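Local coordinates for adhesion and penetration protein autotransporter (Haemophilus influenzae, PDB 3SYJ), which promotes adherence to and invasion of host cells, associates with itself in bacterial aggregation, and probably acts as a serine protease, at residues A[184-187]-A[193-196]; A[271-274]-A[279-282]. All blocks are in the same frame, centred on the assembly; numbering follows the deposited sequence.

Interaction 1. Residues A[184-187]-A[193-196]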
ATOM      1  N   HIS A 184     -38.233  32.502  44.310  1.00 16.34           N
ATOM      2  CA  HIS A 184     -37.565  33.259  45.357  1.00 18.29           C
ATOM      3  C   HIS A 184     -37.327  32.356  46.557  1.00 21.79           C
ATOM      4  O   HIS A 184     -37.700  31.177  46.544  1.00 19.72           O
ATOM      5  CB  HIS A 184     -38.390  34.487  45.755  1.00 24.37           C
ATOM      6  CG  HIS A 184     -38.179  35.666  44.858  1.00 23.79           C
ATOM      7  ND1 HIS A 184     -37.074  36.486  44.958  1.00 24.34           N
ATOM      8  CD2 HIS A 184     -38.915  36.151  43.830  1.00 24.81           C
ATOM      9  CE1 HIS A 184     -37.143  37.429  44.035  1.00 22.44           C
ATOM     10  NE2 HIS A 184     -38.249  37.247  43.338  1.00 28.13           N
ATOM     11  N   ASN A 185     -36.711  32.916  47.593  1.00 21.23           N
ATOM     12  CA  ASN A 185     -36.389  32.175  48.807  1.00 20.49           C
ATOM     13  C   ASN A 185     -37.621  31.806  49.613  1.00 20.09           C
ATOM     14  O   ASN A 185     -38.663  32.458  49.518  1.00 17.79           O
ATOM     15  CB  ASN A 185     -35.470  33.002  49.699  1.00 24.50           C
ATOM     16  CG  ASN A 185     -34.111  33.233  49.083  1.00 25.86           C
ATOM     17  OD1 ASN A 185     -33.628  32.435  48.284  1.00 24.49           O
ATOM     18  ND2 ASN A 185     -33.476  34.327  49.467  1.00 33.95           N
ATOM     19  N   GLN A 186     -37.471  30.763  50.423  1.00 22.51           N
ATOM     20  CA  GLN A 186     -38.505  30.309  51.340  1.00 24.02           C
ATOM     21  C   GLN A 186     -38.815  31.382  52.381  1.00 26.20           C
ATOM     22  O   GLN A 186     -37.915  31.894  53.045  1.00 27.62           O
ATOM     23  CB  GLN A 186     -38.054  29.018  52.023  1.00 27.33           C
ATOM     24  CG  GLN A 186     -39.026  28.481  53.050  1.00 32.47           C
ATOM     25  CD  GLN A 186     -40.338  28.021  52.440  1.00 33.85           C
ATOM     26  OE1 GLN A 186     -41.320  28.764  52.438  1.00 28.53           O
ATOM     27  NE2 GLN A 186     -40.363  26.791  51.922  1.00 24.58           N
ATOM     28  N   ARG A 187     -40.091  31.705  52.535  1.00 24.54           N
ATOM     29  CA  ARG A 187     -40.482  32.864  53.318  1.00 28.45           C
ATOM     30  C   ARG A 187     -41.739  32.608  54.148  1.00 33.66           C
ATOM     31  O   ARG A 187     -42.633  33.456  54.205  1.00 39.19           O
ATOM     32  CB  ARG A 187     -40.746  34.041  52.374  1.00 32.38           C
ATOM     33  CG  ARG A 187     -40.420  35.405  52.936  1.00 35.94           C
ATOM     34  CD  ARG A 187     -38.998  35.804  52.576  1.00 38.70           C
ATOM     35  NE  ARG A 187     -38.822  37.240  52.314  1.00 49.88           N
ATOM     36  CZ  ARG A 187     -39.748  38.069  51.821  1.00 50.53           C
ATOM     37  NH1 ARG A 187     -40.965  37.636  51.510  1.00 51.48           N
ATOM     38  NH2 ARG A 187     -39.448  39.350  51.630  1.00 42.53           N
ATOM     39  N   TYR A 193     -50.255  25.892  52.294  1.00 26.86           N
ATOM     40  CA  TYR A 193     -49.697  27.069  51.635  1.00 27.95           C
ATOM     41  C   TYR A 193     -48.196  27.253  51.839  1.00 27.72           C
ATOM     42  O   TYR A 193     -47.587  26.654  52.721  1.00 26.32           O
ATOM     43  CB  TYR A 193     -50.422  28.328  52.111  1.00 27.67           C
ATOM     44  CG  TYR A 193     -50.042  28.738  53.523  1.00 36.91           C
ATOM     45  CD1 TYR A 193     -48.958  29.577  53.757  1.00 31.18           C
ATOM     46  CD2 TYR A 193     -50.765  28.282  54.621  1.00 33.45           C
ATOM     47  CE1 TYR A 193     -48.606  29.954  55.041  1.00 34.79           C
ATOM     48  CE2 TYR A 193     -50.419  28.653  55.913  1.00 32.67           C
ATOM     49  CZ  TYR A 193     -49.337  29.488  56.116  1.00 38.72           C
ATOM     50  OH  TYR A 193     -48.987  29.858  57.394  1.00 33.75           O
ATOM     51  N   SER A 194     -47.615  28.099  51.004  1.00 25.79           N
ATOM     52  CA  SER A 194     -46.228  28.495  51.144  1.00 24.76           C
ATOM     53  C   SER A 194     -46.056  29.882  50.521  1.00 27.18           C
ATOM     54  O   SER A 194     -46.689  30.205  49.513  1.00 23.53           O
ATOM     55  CB  SER A 194     -45.310  27.469  50.477  1.00 25.17           C
ATOM     56  OG  SER A 194     -43.945  27.717  50.780  1.00 23.83           O
ATOM     57  N   TYR A 195     -45.232  30.710  51.153  1.00 28.49           N
ATOM     58  CA  TYR A 195     -44.881  32.015  50.605  1.00 25.78           C
ATOM     59  C   TYR A 195     -43.420  32.002  50.163  1.00 25.55           C
ATOM     60  O   TYR A 195     -42.546  31.516  50.882  1.00 24.71           O
ATOM     61  CB  TYR A 195     -45.098  33.123  51.643  1.00 27.81           C
ATOM     62  CG  TYR A 195     -46.543  33.532  51.839  1.00 24.58           C
ATOM     63  CD1 TYR A 195     -47.186  34.340  50.915  1.00 26.51           C
ATOM     64  CD2 TYR A 195     -47.255  33.124  52.958  1.00 24.89           C
ATOM     65  CE1 TYR A 195     -48.506  34.723  51.092  1.00 25.92           C
ATOM     66  CE2 TYR A 195     -48.575  33.499  53.145  1.00 23.18           C
ATOM     67  CZ  TYR A 195     -49.198  34.299  52.210  1.00 31.49           C
ATOM     68  OH  TYR A 195     -50.514  34.683  52.387  1.00 29.98           O
ATOM     69  N   LEU A 196     -43.160  32.528  48.974  1.00 21.46           N
ATOM     70  CA  LEU A 196     -41.798  32.674  48.491  1.00 20.53           C
ATOM     71  C   LEU A 196     -41.597  34.119  48.066  1.00 23.97           C
ATOM     72  O   LEU A 196     -42.467  34.723  47.431  1.00 23.42           O
ATOM     73  CB  LEU A 196     -41.530  31.725  47.321  1.00 19.15           C
ATOM     74  CG  LEU A 196     -41.943  30.260  47.487  1.00 22.24           C
ATOM     75  CD1 LEU A 196     -41.746  29.487  46.184  1.00 18.45           C
ATOM     76  CD2 LEU A 196     -41.191  29.581  48.644  1.00 20.97           C
TER
HETATM   77  O   HOH W   1     -42.691  25.609  51.469  1.00 23.84           O

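Interaction 2. Residues A[271-274]-A[279-282]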
ATOM      1  N   LEU A 271     -63.453  -3.794  34.486  1.00 28.38           N
ATOM      2  CA  LEU A 271     -63.933  -5.041  33.927  1.00 25.07           C
ATOM      3  C   LEU A 271     -62.823  -6.068  34.002  1.00 26.84           C
ATOM      4  O   LEU A 271     -61.694  -5.818  33.575  1.00 25.42           O
ATOM      5  CB  LEU A 271     -64.423  -4.813  32.505  1.00 23.73           C
ATOM      6  CG  LEU A 271     -65.521  -3.753  32.628  1.00 24.78           C
ATOM      7  CD1 LEU A 271     -65.287  -2.556  31.727  1.00 23.45           C
ATOM      8  CD2 LEU A 271     -66.903  -4.355  32.431  1.00 25.99           C
ATOM      9  N   TYR A 272     -63.143  -7.214  34.588  1.00 23.59           N
ATOM     10  CA  TYR A 272     -62.151  -8.240  34.840  1.00 25.80           C
ATOM     11  C   TYR A 272     -62.808  -9.607  34.957  1.00 30.65           C
ATOM     12  O   TYR A 272     -63.875  -9.752  35.559  1.00 32.91           O
ATOM     13  CB  TYR A 272     -61.379  -7.919  36.117  1.00 26.16           C
ATOM     14  CG  TYR A 272     -60.362  -8.960  36.493  1.00 30.44           C
ATOM     15  CD1 TYR A 272     -59.292  -9.243  35.656  1.00 31.90           C
ATOM     16  CD2 TYR A 272     -60.461  -9.656  37.693  1.00 31.52           C
ATOM     17  CE1 TYR A 272     -58.349 -10.195  35.995  1.00 30.21           C
ATOM     18  CE2 TYR A 272     -59.522 -10.606  38.042  1.00 37.78           C
ATOM     19  CZ  TYR A 272     -58.466 -10.872  37.186  1.00 40.39           C
ATOM     20  OH  TYR A 272     -57.524 -11.822  37.522  1.00 46.55           O
ATOM     21  N   THR A 273     -62.159 -10.605  34.374  1.00 29.01           N
ATOM     22  CA  THR A 273     -62.646 -11.975  34.409  1.00 27.22           C
ATOM     23  C   THR A 273     -61.523 -12.855  34.929  1.00 31.20           C
ATOM     24  O   THR A 273     -60.506 -13.049  34.256  1.00 29.02           O
ATOM     25  CB  THR A 273     -63.082 -12.439  33.018  1.00 27.80           C
ATOM     26  OG1 THR A 273     -64.235 -11.688  32.611  1.00 27.55           O
ATOM     27  CG2 THR A 273     -63.412 -13.917  33.021  1.00 28.45           C
ATOM     28  N   ARG A 274     -61.718 -13.376  36.136  1.00 32.29           N
ATOM     29  CA  ARG A 274     -60.660 -14.040  36.889  1.00 35.49           C
ATOM     30  C   ARG A 274     -59.940 -15.146  36.116  1.00 31.30           C
ATOM     31  O   ARG A 274     -58.731 -15.316  36.260  1.00 30.98           O
ATOM     32  CB  ARG A 274     -61.231 -14.603  38.190  1.00 41.34           C
ATOM     33  CG  ARG A 274     -62.385 -13.780  38.745  1.00 56.19           C
ATOM     34  CD  ARG A 274     -62.684 -14.141  40.196  1.00 77.24           C
ATOM     35  NE  ARG A 274     -63.644 -13.219  40.803  1.00 92.55           N
ATOM     36  CZ  ARG A 274     -63.790 -13.046  42.115  1.00 92.81           C
ATOM     37  NH1 ARG A 274     -63.034 -13.728  42.968  1.00 90.94           N
ATOM     38  NH2 ARG A 274     -64.691 -12.184  42.576  1.00 85.43           N
ATOM     39  N   VAL A 279     -64.964 -11.904  27.942  1.00 23.09           N
ATOM     40  CA  VAL A 279     -65.673 -11.452  26.753  1.00 20.28           C
ATOM     41  C   VAL A 279     -66.732 -10.431  27.153  1.00 22.68           C
ATOM     42  O   VAL A 279     -67.689 -10.753  27.862  1.00 25.14           O
ATOM     43  CB  VAL A 279     -66.314 -12.630  25.976  1.00 23.26           C
ATOM     44  CG1 VAL A 279     -67.125 -12.114  24.793  1.00 25.10           C
ATOM     45  CG2 VAL A 279     -65.244 -13.608  25.499  1.00 19.68           C
ATOM     46  N   TYR A 280     -66.540  -9.194  26.706  1.00 18.69           N
ATOM     47  CA  TYR A 280     -67.402  -8.087  27.093  1.00 20.54           C
ATOM     48  C   TYR A 280     -68.114  -7.542  25.867  1.00 20.99           C
ATOM     49  O   TYR A 280     -67.534  -7.488  24.782  1.00 23.64           O
ATOM     50  CB  TYR A 280     -66.569  -6.999  27.784  1.00 17.40           C
ATOM     51  CG  TYR A 280     -65.710  -7.567  28.885  1.00 17.64           C
ATOM     52  CD1 TYR A 280     -66.198  -7.696  30.180  1.00 20.47           C
ATOM     53  CD2 TYR A 280     -64.426  -8.014  28.624  1.00 18.47           C
ATOM     54  CE1 TYR A 280     -65.421  -8.244  31.187  1.00 19.58           C
ATOM     55  CE2 TYR A 280     -63.644  -8.567  29.628  1.00 19.40           C
ATOM     56  CZ  TYR A 280     -64.147  -8.682  30.901  1.00 20.09           C
ATOM     57  OH  TYR A 280     -63.357  -9.230  31.887  1.00 22.42           O
ATOM     58  N   THR A 281     -69.376  -7.165  26.032  1.00 16.45           N
ATOM     59  CA  THR A 281     -70.139  -6.577  24.938  1.00 22.53           C
ATOM     60  C   THR A 281     -70.687  -5.227  25.381  1.00 25.06           C
ATOM     61  O   THR A 281     -71.309  -5.114  26.440  1.00 24.31           O
ATOM     62  CB  THR A 281     -71.302  -7.482  24.481  1.00 23.23           C
ATOM     63  OG1 THR A 281     -70.830  -8.820  24.290  1.00 24.22           O
ATOM     64  CG2 THR A 281     -71.891  -6.969  23.177  1.00 21.60           C
ATOM     65  N   ILE A 282     -70.447  -4.204  24.570  1.00 21.40           N
ATOM     66  CA  ILE A 282     -70.781  -2.840  24.949  1.00 22.04           C
ATOM     67  C   ILE A 282     -71.790  -2.230  23.992  1.00 22.17           C
ATOM     68  O   ILE A 282     -71.721  -2.430  22.779  1.00 20.72           O
ATOM     69  CB  ILE A 282     -69.514  -1.942  25.011  1.00 24.73           C
ATOM     70  CG1 ILE A 282     -69.843  -0.564  25.593  1.00 22.98           C
ATOM     71  CG2 ILE A 282     -68.878  -1.797  23.638  1.00 19.75           C
ATOM     72  CD1 ILE A 282     -68.612   0.244  25.985  1.00 22.48           C
TER
HETATM   73  O   HOH W   2     -66.324 -12.840  30.686  1.00 29.00           O

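Interaction 1. Residues A[184-187]-A[193-196]
Gln186 faces Leu196 across a beta hairpin, strands 186-190 and 193-196, at one margin of an antiparallel sheet in the N-terminal protease domain, a member of the clan that includes the chymotrypsin-like enzymes. The two form an antiparallel non-hydrogen-bonded pair, with CA of Gln186 5.0 Å from CA of Leu196. From CB of Gln186 the chain runs outward through CG, which is anti to the backbone N (chi1 177°), and a bend at chi2 (66°) turns the amide toward the second strand. CD comes within 4.2 Å of Leu196 CD2, where the two side chains cross at a slant. OE1 folds back on its own strand and takes a weak bond from Arg187 N at 3.2 Å. That same N-H bonds across the hairpin, Arg187 N to Tyr195 O at 3.0 Å, and at 135° it is not straight. Gln186 OE1 and Tyr195 O, both acceptors, are only 3.4 Å apart, a closeness that the N-H pointing at both probably eases. One residue before Gln186, Asn185 O receives a CA-H...O contact from Leu196 CA at 3.3 Å. Outside the pairing, Leu196 also packs on Phe251 of strand 249-253, which flanks 193-196 in the sheet, Asn185 OD1 is held by the backbone N of Glu205, and Arg187 sends its guanidinium away to a salt bridge with Glu248. The far end of Gln186 reaches the second strand through a water, which accepts from NE2 of Gln186 at 2.6 Å and lies 2.5 Å from OG of Ser194.

Interaction 2. Residues A[271-274]-A[279-282]
Tyr280 CG lies anti to its carbonyl carbon (chi1 -51°), and Thr273 OG1 takes the same relation to its own carbonyl carbon (chi1 -67°); with both CB atoms directed at the opposing segment, the phenol and the hydroxyl meet. This is the start of the beta-helix, where the loop after strand 269-272 carries the chain to strand 279-285, each strand pairing in parallel with one from further along the chain. The phenol spans the gap between the two backbones. Leu271 CB lies over one ring face, 4.2 Å from the centroid of the Tyr280 ring and 28° off its normal, a CH-pi contact that leans toward CE1 at 3.8 Å from the same CB. Farther along the leucine, CD2 comes within 4.1 Å of Tyr280 CD1. At the end of the ring, Tyr280 OH and Thr273 OG1 are 2.7 Å apart in a hydrogen bond. Backbone N of Thr273 also comes close to that OH, but at an angle too poor for bonding. A water 3.1 Å from Thr273 OG1 accepts from Val279 N at 3.2 Å and so bridges the two segments beside the phenol. Leu350 and Gln294 also pack on Tyr280, and Gln294 NE2 bonds Thr273 OG1. The ring of buried Tyr280 thus meets leucine carbon on one face, while its hydroxyl pairs with a threonine that has polar partners of its own, consistent with a side chain turned into the coil.

The two contacts share no strand and do not touch: their centres are 50 Å apart and their nearest atoms about 37 Å. Interaction 1 belongs to the protease domain, interaction 2 to the opening of the beta-helical stalk. In 184-187 with 193-196, neighbouring strands pair directly, so backbone bonding sets the spacing, and exposed residues border a buried leucine. In 271-274 with 279-282, the strands lie on different faces of the beta-helix and their backbones stand farther apart; an aromatic side chain fills the distance, with two buried and two partly exposed residues touching. Neither is fully core: interaction 1 has two exposed residues among those touching, whereas interaction 2 has none and relies on side chains.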